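Local coordinates for cobalamin biosynthesis protein CobN (Mycobacterium tuberculosis, PDB 7C6O) that forms the large catalytic subunit of cobaltochelatase, which inserts cobalt into the corrin ring during cobalamin biosynthesis, at residues 607-612 with 839-844. Sequence-based numbering, arbitrary orientation.
Sequences AVLVDH and GRNFYS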
loop_
_atom_site.group_PDB
_atom_site.type_symbol
_atom_site.label_atom_id
_atom_site.label_comp_id
_atom_site.label_asym_id
_atom_site.label_seq_id
_atom_site.Cartn_x
_atom_site.Cartn_y
_atom_site.Cartn_z
ATOM N N ALA A 607 3.958 5.141 -10.230
ATOM C CA ALA A 607 2.619 5.285 -10.780
ATOM C C ALA A 607 1.954 6.569 -10.300
ATOM O O ALA A 607 2.155 7.010 -9.165
ATOM C CB ALA A 607 1.754 4.085 -10.397
ATOM N N VAL A 608 1.164 7.172 -11.183
ATOM C CA VAL A 608 0.203 8.205 -10.817
ATOM C C VAL A 608 -1.155 7.524 -10.733
ATOM O O VAL A 608 -1.743 7.170 -11.760
ATOM C CB VAL A 608 0.186 9.360 -11.828
ATOM C CG1 VAL A 608 -0.914 10.358 -11.479
ATOM C CG2 VAL A 608 1.541 10.055 -11.879
ATOM N N LEU A 609 -1.649 7.315 -9.518
ATOM C CA LEU A 609 -2.957 6.702 -9.347
ATOM C C LEU A 609 -4.060 7.704 -9.655
ATOM O O LEU A 609 -3.916 8.910 -9.442
ATOM C CB LEU A 609 -3.136 6.179 -7.921
ATOM C CG LEU A 609 -2.080 5.229 -7.356
ATOM C CD1 LEU A 609 -2.511 4.741 -5.984
ATOM C CD2 LEU A 609 -1.819 4.056 -8.294
ATOM N N VAL A 610 -5.171 7.192 -10.176
ATOM C CA VAL A 610 -6.430 7.927 -10.244
ATOM C C VAL A 610 -7.441 7.025 -9.555
ATOM O O VAL A 610 -7.965 6.091 -10.171
ATOM C CB VAL A 610 -6.860 8.250 -11.680
ATOM C CG1 VAL A 610 -8.169 9.035 -11.674
ATOM C CG2 VAL A 610 -5.776 9.027 -12.404
ATOM N N ASP A 611 -7.703 7.271 -8.274
ATOM C CA ASP A 611 -8.483 6.273 -7.564
ATOM C C ASP A 611 -9.951 6.359 -7.967
ATOM O O ASP A 611 -10.426 7.377 -8.478
ATOM C CB ASP A 611 -8.291 6.375 -6.043
ATOM C CG ASP A 611 -8.775 7.685 -5.443
ATOM O OD1 ASP A 611 -9.419 8.499 -6.129
ATOM O OD2 ASP A 611 -8.495 7.890 -4.241
ATOM N N HIS A 612 -10.659 5.246 -7.782
ATOM C CA HIS A 612 -12.036 5.143 -8.232
ATOM C C HIS A 612 -12.919 4.590 -7.123
ATOM O O HIS A 612 -12.451 3.979 -6.158
ATOM C CB HIS A 612 -12.166 4.285 -9.509
ATOM C CG HIS A 612 -11.867 2.828 -9.317
ATOM N ND1 HIS A 612 -12.734 1.964 -8.683
ATOM C CD2 HIS A 612 -10.811 2.076 -9.711
ATOM C CE1 HIS A 612 -12.218 0.747 -8.677
ATOM N NE2 HIS A 612 -11.052 0.787 -9.295
ATOM N N GLY A 839 -10.994 9.928 -7.916
ATOM C CA GLY A 839 -10.287 10.655 -8.948
ATOM C C GLY A 839 -9.000 11.294 -8.484
ATOM O O GLY A 839 -8.523 12.235 -9.125
ATOM N N ARG A 840 -8.417 10.808 -7.390
ATOM C CA ARG A 840 -7.231 11.398 -6.793
ATOM C C ARG A 840 -6.109 10.368 -6.695
ATOM O O ARG A 840 -6.344 9.157 -6.650
ATOM C CB ARG A 840 -7.549 11.971 -5.402
ATOM C CG ARG A 840 -8.599 13.073 -5.419
ATOM C CD ARG A 840 -8.796 13.698 -4.042
ATOM N NE ARG A 840 -9.468 12.792 -3.115
ATOM C CZ ARG A 840 -9.784 13.104 -1.860
ATOM N NH1 ARG A 840 -9.489 14.303 -1.373
ATOM N NH2 ARG A 840 -10.393 12.215 -1.089
ATOM N N ASN A 841 -4.876 10.871 -6.665
ATOM C CA ASN A 841 -3.683 10.036 -6.513
ATOM C C ASN A 841 -3.434 9.854 -5.020
ATOM O O ASN A 841 -2.723 10.639 -4.391
ATOM C CB ASN A 841 -2.497 10.684 -7.218
ATOM C CG ASN A 841 -1.230 9.861 -7.113
ATOM O OD1 ASN A 841 -1.273 8.675 -6.787
ATOM N ND2 ASN A 841 -0.092 10.489 -7.393
ATOM N N PHE A 842 -4.013 8.802 -4.440
ATOM C CA PHE A 842 -4.162 8.802 -2.991
ATOM C C PHE A 842 -2.832 8.575 -2.271
ATOM O O PHE A 842 -1.867 8.037 -2.822
ATOM C CB PHE A 842 -5.220 7.779 -2.525
ATOM C CG PHE A 842 -4.934 6.318 -2.862
ATOM C CD1 PHE A 842 -3.792 5.669 -2.415
ATOM C CD2 PHE A 842 -5.886 5.572 -3.544
ATOM C CE1 PHE A 842 -3.574 4.327 -2.700
ATOM C CE2 PHE A 842 -5.679 4.229 -3.827
ATOM C CZ PHE A 842 -4.525 3.607 -3.407
ATOM N N TYR A 843 -2.789 9.036 -1.024
ATOM C CA TYR A 843 -1.759 8.680 -0.062
ATOM C C TYR A 843 -2.383 7.792 1.010
ATOM O O TYR A 843 -3.583 7.506 0.986
ATOM C CB TYR A 843 -1.113 9.932 0.538
ATOM C CG TYR A 843 -2.069 10.900 1.205
ATOM C CD1 TYR A 843 -2.432 10.744 2.539
ATOM C CD2 TYR A 843 -2.588 11.988 0.511
ATOM C CE1 TYR A 843 -3.295 11.633 3.157
ATOM C CE2 TYR A 843 -3.449 12.885 1.123
ATOM C CZ TYR A 843 -3.797 12.704 2.446
ATOM O OH TYR A 843 -4.654 13.593 3.059
ATOM N N SER A 844 -1.562 7.344 1.962
ATOM C CA SER A 844 -2.042 6.406 2.964
ATOM C C SER A 844 -1.827 7.007 4.344
ATOM O O SER A 844 -2.595 7.885 4.763
ATOM C CB SER A 844 -1.375 5.036 2.790
ATOM O OG SER A 844 0.037 5.142 2.778
HETATM O O HOH W 1 -9.177 9.538 -2.400
#
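Asp611 binds residues 839-844 through both its backbone and its carboxylate. Its N-H donates to Arg840 O (2.8 Å), and its own carbonyl oxygen takes the N-H of Gly839 (N to O 2.7 Å). The side chain adds a nearly straight bond, Arg840 N to Asp611 OD1 at 2.8 Å, which meets the carboxylate from above its plane. With CG between the backbone N and the carbonyl carbon (chi1 63°), the carboxylate turns toward the 839-840 backbone, and OD2 accepts a 2.6 Å bond from a water that in turn accepts a weak hydrogen bond from Arg840 NH2. That guanidinium is held chiefly by Asn834 O. Further along, Asn841 OD1 receives a weak bond from Leu609 N (3.1 Å) and also a hydrogen bond from Lys602, whose NZ reaches Phe842 O as well.

Phe842 is met on two sides: Leu609 CD1 sits over one ring face, 3.6 Å from the centroid, in a CH-pi contact, and the polar Asp611 OD2 lies at the edge, near the ring plane, 3.6 Å from CD2. Val610 CG1 packs against Gly839 CA.

Strand 608-612 pairs in parallel with strand 586-591 through Val608 and Val610; on its other edge it meets the irregular loop before helix 853-874. The buried carboxylate takes one main-chain N-H of that loop, from Arg840, and a water proton, which together probably offset the nearness of the Arg840 carbonyl oxygen.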